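Local coordinates for uncharacterized protein (Pseudomonas syringae pv. tomato, PDB 3K4I) that is of unknown function but belongs to the aldolase/RraA family, with a central mixed beta sheet flanked by helices, at residues C[18-23]-C[52-57]. Sequence-based numbering, arbitrary orientation.
Sequences DECEHL and RCVGIA
In this aldolase/RraA-family protein, R52, just before strand 53-63 of the central mixed sheet, donates through NH2 to two backbone carbonyls of segment 18-23, those of C20 and L23. The bond from R52 NH2 to C20 O is the shorter and straighter, at 2.7 Å with an N-H...O angle of 151°; the donor lies in the plane of the C20 carbonyl, while that oxygen sits slightly out of the guanidinium plane. A second, weak bond runs from R52 NH2 to L23 O, 2.9 Å away and bent to 126°. The arginine thus ties segment 18-23 to the sheet. E21 O lies above one face of the guanidinium, nearer its edge than its centre and 3.5 Å from R52 NH1, and so three carbonyl oxygens gather round the cationic group. The R52 chain is extended at chi2 but bends at chi3 (-58°), turning its end to residues 20-23. The E21 carboxylate stays apart, with OE1 6.9 Å from R52 NH1, and any attraction is long-range. Beyond the polar contacts, C20 and V54 pack between the two segments; C20 also touches V190 of helix 186-207, and V54 meets L170 on neighbouring strand 170-174. Both methyls of V54 face C20: CG1 lies 3.5 Å from C20 CB, and CG2 is 3.6 Å from C20 O, the same oxygen that R52 NH2 grips.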
loop_
_atom_site.group_PDB
_atom_site.type_symbol
_atom_site.label_atom_id
_atom_site.label_comp_id
_atom_site.label_asym_id
_atom_site.label_seq_id
_atom_site.Cartn_x
_atom_site.Cartn_y
_atom_site.Cartn_z
ATOM N N ASP C 18 29.293 2.890 -1.633
ATOM C CA ASP C 18 29.374 1.706 -0.784
ATOM C C ASP C 18 28.875 1.994 0.626
ATOM O O ASP C 18 28.112 1.200 1.188
ATOM C CB ASP C 18 30.781 1.085 -0.799
ATOM C CG ASP C 18 31.172 0.575 -2.184
ATOM O OD1 ASP C 18 30.267 0.134 -2.928
ATOM O OD2 ASP C 18 32.364 0.629 -2.542
ATOM N N GLU C 19 29.263 3.151 1.164
ATOM C CA GLU C 19 28.809 3.604 2.474
ATOM C C GLU C 19 27.293 3.636 2.611
ATOM O O GLU C 19 26.780 3.330 3.679
ATOM C CB GLU C 19 29.333 4.988 2.783
ATOM C CG GLU C 19 30.828 5.057 2.962
ATOM C CD GLU C 19 31.255 6.387 3.535
ATOM O OE1 GLU C 19 31.241 6.514 4.771
ATOM O OE2 GLU C 19 31.588 7.303 2.743
ATOM N N CYS C 20 26.597 4.010 1.532
ATOM C CA CYS C 20 25.121 4.090 1.510
ATOM C C CYS C 20 24.393 2.754 1.652
ATOM O O CYS C 20 23.175 2.711 1.862
ATOM C CB CYS C 20 24.668 4.789 0.232
ATOM S SG CYS C 20 24.771 6.576 0.328
ATOM N N GLU C 21 25.138 1.659 1.532
ATOM C CA GLU C 21 24.649 0.313 1.864
ATOM C C GLU C 21 24.143 0.217 3.294
ATOM O O GLU C 21 23.279 -0.604 3.589
ATOM C CB GLU C 21 25.768 -0.722 1.706
ATOM C CG GLU C 21 25.966 -1.282 0.305
ATOM C CD GLU C 21 27.116 -2.283 0.226
ATOM O OE1 GLU C 21 27.388 -3.006 1.231
ATOM O OE2 GLU C 21 27.760 -2.345 -0.853
ATOM N N HIS C 22 24.703 1.031 4.180
ATOM C CA HIS C 22 24.366 0.995 5.605
ATOM C C HIS C 22 23.697 2.278 6.080
ATOM O O HIS C 22 23.665 2.551 7.291
ATOM C CB HIS C 22 25.619 0.728 6.453
ATOM C CG HIS C 22 26.430 -0.435 5.975
ATOM N ND1 HIS C 22 26.183 -1.731 6.381
ATOM C CD2 HIS C 22 27.486 -0.501 5.127
ATOM C CE1 HIS C 22 27.054 -2.542 5.808
ATOM N NE2 HIS C 22 27.853 -1.822 5.040
ATOM N N LEU C 23 23.158 3.058 5.135
ATOM C CA LEU C 23 22.457 4.282 5.477
ATOM C C LEU C 23 20.997 4.199 5.070
ATOM O O LEU C 23 20.681 3.752 3.972
ATOM C CB LEU C 23 23.122 5.519 4.838
ATOM C CG LEU C 23 24.538 5.873 5.296
ATOM C CD1 LEU C 23 25.124 7.054 4.510
ATOM C CD2 LEU C 23 24.654 6.121 6.831
ATOM N N ARG C 52 15.671 -2.229 -1.317
ATOM C CA ARG C 52 16.283 -0.906 -1.239
ATOM C C ARG C 52 17.247 -0.764 -2.403
ATOM O O ARG C 52 17.622 -1.747 -3.021
ATOM C CB ARG C 52 16.995 -0.704 0.119
ATOM C CG ARG C 52 18.167 -1.654 0.365
ATOM C CD ARG C 52 18.732 -1.479 1.784
ATOM N NE ARG C 52 19.195 -0.122 2.086
ATOM C CZ ARG C 52 20.318 0.422 1.622
ATOM N NH1 ARG C 52 21.121 -0.267 0.825
ATOM N NH2 ARG C 52 20.647 1.667 1.954
ATOM N N CYS C 53 17.602 0.459 -2.738
ATOM C CA CYS C 53 18.645 0.671 -3.744
ATOM C C CYS C 53 19.387 1.945 -3.506
ATOM O O CYS C 53 18.836 2.933 -2.967
ATOM C CB CYS C 53 18.105 0.652 -5.200
ATOM S SG CYS C 53 16.791 1.866 -5.500
ATOM N N VAL C 54 20.629 1.913 -3.983
ATOM C CA VAL C 54 21.514 3.057 -4.034
ATOM C C VAL C 54 22.112 3.122 -5.422
ATOM O O VAL C 54 22.629 2.126 -5.946
ATOM C CB VAL C 54 22.675 2.905 -3.007
ATOM C CG1 VAL C 54 23.539 4.138 -3.036
ATOM C CG2 VAL C 54 22.091 2.684 -1.621
ATOM N N GLY C 55 22.056 4.288 -6.049
ATOM C CA GLY C 55 22.738 4.410 -7.356
ATOM C C GLY C 55 22.589 5.803 -7.934
ATOM O O GLY C 55 22.074 6.719 -7.270
ATOM N N ILE C 56 23.065 5.962 -9.163
ATOM C CA ILE C 56 23.150 7.262 -9.806
ATOM C C ILE C 56 21.930 7.460 -10.670
ATOM O O ILE C 56 21.616 6.597 -11.473
ATOM C CB ILE C 56 24.420 7.287 -10.698
ATOM C CG1 ILE C 56 25.651 6.946 -9.849
ATOM C CG2 ILE C 56 24.538 8.604 -11.425
ATOM C CD1 ILE C 56 25.907 7.906 -8.621
ATOM N N ALA C 57 21.268 8.604 -10.524
ATOM C CA ALA C 57 20.051 8.872 -11.267
ATOM C C ALA C 57 20.326 8.903 -12.763
ATOM O O ALA C 57 21.222 9.620 -13.210
ATOM C CB ALA C 57 19.449 10.220 -10.831
#